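Local coordinates for protein succinate dehydrogenase subunit A (Mycolicibacterium smegmatis, PDB 7D6V) that probably catalyses the FAD-dependent oxidation of succinate to fumarate as the flavoprotein subunit of succinate dehydrogenase, passing electrons toward quinone, at residues Tyr482-Glu487 against Gln513-Arg518. Sequence-based numbering, arbitrary orientation.
Sequences YTLHAE and QELKRR
Leu515 meets Leu484 between two nearly antiparallel helix segments, whose axes run 11.0 Å apart at 168°. The side chains run antiparallel alongside each other, methyl to methyl, CD1 of Leu515 lying 3.6 Å from CD2 of Leu484. With CG anti to the backbone N (chi1 -172°), Leu515 reaches across to Leu484 while also touching Leu544 of helix 532-556, so this buried leucine pair is backed by a third helix. One turn on, the same methyl also meets Arg518: Leu484 CD2 is 3.9 Å from Arg518 CB and sits over one face of the guanidinium, offset toward its rim. A bend at chi3 (59°) turns the guanidinium toward Glu487, whose extended side chain meets the arginine roughly at right angles. Their salt bridge joins Arg518 NH1 to Glu487 OE1, while a weak bond of 3.4 Å runs from Arg518 NH2 to Glu487 OE2. The carboxylate and guanidinium planes are 61° apart, so the groups do not pair as a flat bidentate bridge. Arg518 NH2 has a second salt-bridge partner in Glu479. The arrangement is that of an antiparallel helical hairpin, helices 481-495 and 502-518, packed on helix 532-556 within the C-terminal region shared by fumarate reductase/succinate dehydrogenase flavoproteins.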
loop_
_atom_site.group_PDB
_atom_site.type_symbol
_atom_site.label_atom_id
_atom_site.label_comp_id
_atom_site.label_asym_id
_atom_site.label_seq_id
_atom_site.Cartn_x
_atom_site.Cartn_y
_atom_site.Cartn_z
ATOM N N TYR A 482 -20.865 -20.294 -0.981
ATOM C CA TYR A 482 -20.583 -19.465 0.185
ATOM C C TYR A 482 -20.973 -20.173 1.475
ATOM O O TYR A 482 -20.247 -20.103 2.475
ATOM C CB TYR A 482 -21.313 -18.129 0.057
ATOM C CG TYR A 482 -20.844 -17.284 -1.104
ATOM C CD1 TYR A 482 -19.810 -16.374 -0.952
ATOM C CD2 TYR A 482 -21.432 -17.397 -2.354
ATOM C CE1 TYR A 482 -19.378 -15.602 -2.006
ATOM C CE2 TYR A 482 -21.004 -16.629 -3.416
ATOM C CZ TYR A 482 -19.977 -15.733 -3.235
ATOM O OH TYR A 482 -19.547 -14.964 -4.287
ATOM N N THR A 483 -22.113 -20.866 1.470
ATOM C CA THR A 483 -22.544 -21.614 2.645
ATOM C C THR A 483 -21.557 -22.723 2.984
ATOM O O THR A 483 -21.182 -22.906 4.150
ATOM C CB THR A 483 -23.945 -22.181 2.405
ATOM O OG1 THR A 483 -24.891 -21.108 2.360
ATOM C CG2 THR A 483 -24.336 -23.149 3.507
ATOM N N LEU A 484 -21.113 -23.469 1.970
ATOM C CA LEU A 484 -20.144 -24.535 2.196
ATOM C C LEU A 484 -18.829 -23.976 2.724
ATOM O O LEU A 484 -18.216 -24.554 3.630
ATOM C CB LEU A 484 -19.904 -25.309 0.901
ATOM C CG LEU A 484 -20.902 -26.386 0.477
ATOM C CD1 LEU A 484 -20.663 -26.771 -0.971
ATOM C CD2 LEU A 484 -20.817 -27.603 1.363
ATOM N N HIS A 485 -18.378 -22.855 2.158
ATOM C CA HIS A 485 -17.139 -22.240 2.615
ATOM C C HIS A 485 -17.243 -21.805 4.070
ATOM O O HIS A 485 -16.312 -22.015 4.858
ATOM C CB HIS A 485 -16.784 -21.053 1.724
ATOM C CG HIS A 485 -15.481 -20.406 2.071
ATOM N ND1 HIS A 485 -15.244 -19.063 1.881
ATOM C CD2 HIS A 485 -14.343 -20.919 2.592
ATOM C CE1 HIS A 485 -14.016 -18.775 2.271
ATOM N NE2 HIS A 485 -13.448 -19.885 2.707
ATOM N N ALA A 486 -18.369 -21.195 4.445
ATOM C CA ALA A 486 -18.558 -20.772 5.828
ATOM C C ALA A 486 -18.584 -21.964 6.775
ATOM O O ALA A 486 -18.015 -21.905 7.873
ATOM C CB ALA A 486 -19.842 -19.956 5.956
ATOM N N GLU A 487 -19.242 -23.054 6.374
ATOM C CA GLU A 487 -19.274 -24.238 7.229
ATOM C C GLU A 487 -17.882 -24.828 7.409
ATOM O O GLU A 487 -17.503 -25.219 8.521
ATOM C CB GLU A 487 -20.234 -25.277 6.655
ATOM C CG GLU A 487 -21.677 -24.819 6.639
ATOM C CD GLU A 487 -22.641 -25.940 6.331
ATOM O OE1 GLU A 487 -22.199 -27.104 6.271
ATOM O OE2 GLU A 487 -23.844 -25.657 6.149
ATOM N N GLN A 513 -15.633 -35.289 5.781
ATOM C CA GLN A 513 -16.166 -36.261 4.828
ATOM C C GLN A 513 -17.561 -35.863 4.348
ATOM O O GLN A 513 -17.843 -35.887 3.143
ATOM C CB GLN A 513 -16.186 -37.655 5.452
ATOM C CG GLN A 513 -14.812 -38.275 5.620
ATOM C CD GLN A 513 -14.195 -38.684 4.296
ATOM O OE1 GLN A 513 -14.816 -39.389 3.501
ATOM N NE2 GLN A 513 -12.968 -38.240 4.052
ATOM N N GLU A 514 -18.440 -35.472 5.275
ATOM C CA GLU A 514 -19.774 -35.015 4.892
ATOM C C GLU A 514 -19.701 -33.764 4.029
ATOM O O GLU A 514 -20.466 -33.612 3.069
ATOM C CB GLU A 514 -20.617 -34.743 6.138
ATOM C CG GLU A 514 -20.940 -35.973 6.962
ATOM C CD GLU A 514 -21.852 -36.939 6.236
ATOM O OE1 GLU A 514 -22.690 -36.480 5.434
ATOM O OE2 GLU A 514 -21.735 -38.160 6.470
ATOM N N LEU A 515 -18.793 -32.852 4.363
ATOM C CA LEU A 515 -18.694 -31.593 3.642
ATOM C C LEU A 515 -18.213 -31.815 2.213
ATOM O O LEU A 515 -18.726 -31.199 1.271
ATOM C CB LEU A 515 -17.759 -30.665 4.411
ATOM C CG LEU A 515 -17.561 -29.208 4.033
ATOM C CD1 LEU A 515 -18.861 -28.459 4.204
ATOM C CD2 LEU A 515 -16.502 -28.637 4.934
ATOM N N LYS A 516 -17.254 -32.723 2.022
ATOM C CA LYS A 516 -16.802 -33.034 0.673
ATOM C C LYS A 516 -17.807 -33.883 -0.093
ATOM O O LYS A 516 -17.791 -33.867 -1.328
ATOM C CB LYS A 516 -15.440 -33.732 0.710
ATOM C CG LYS A 516 -15.478 -35.185 1.118
ATOM C CD LYS A 516 -14.100 -35.671 1.538
ATOM C CE LYS A 516 -13.226 -35.965 0.338
ATOM N NZ LYS A 516 -11.977 -36.668 0.737
ATOM N N ARG A 517 -18.676 -34.622 0.601
ATOM C CA ARG A 517 -19.793 -35.257 -0.094
ATOM C C ARG A 517 -20.803 -34.220 -0.570
ATOM O O ARG A 517 -21.343 -34.332 -1.676
ATOM C CB ARG A 517 -20.467 -36.283 0.812
ATOM C CG ARG A 517 -21.612 -37.023 0.150
ATOM C CD ARG A 517 -22.537 -37.648 1.174
ATOM N NE ARG A 517 -23.026 -36.666 2.136
ATOM C CZ ARG A 517 -24.066 -35.868 1.927
ATOM N NH1 ARG A 517 -24.736 -35.930 0.786
ATOM N NH2 ARG A 517 -24.438 -35.007 2.862
ATOM N N ARG A 518 -21.071 -33.206 0.255
ATOM C CA ARG A 518 -21.967 -32.128 -0.153
ATOM C C ARG A 518 -21.370 -31.288 -1.273
ATOM O O ARG A 518 -22.112 -30.682 -2.052
ATOM C CB ARG A 518 -22.303 -31.236 1.040
ATOM C CG ARG A 518 -23.312 -31.822 2.002
ATOM C CD ARG A 518 -23.469 -30.937 3.220
ATOM N NE ARG A 518 -23.892 -29.588 2.861
ATOM C CZ ARG A 518 -23.855 -28.549 3.687
ATOM N NH1 ARG A 518 -23.412 -28.700 4.924
ATOM N NH2 ARG A 518 -24.259 -27.357 3.273
#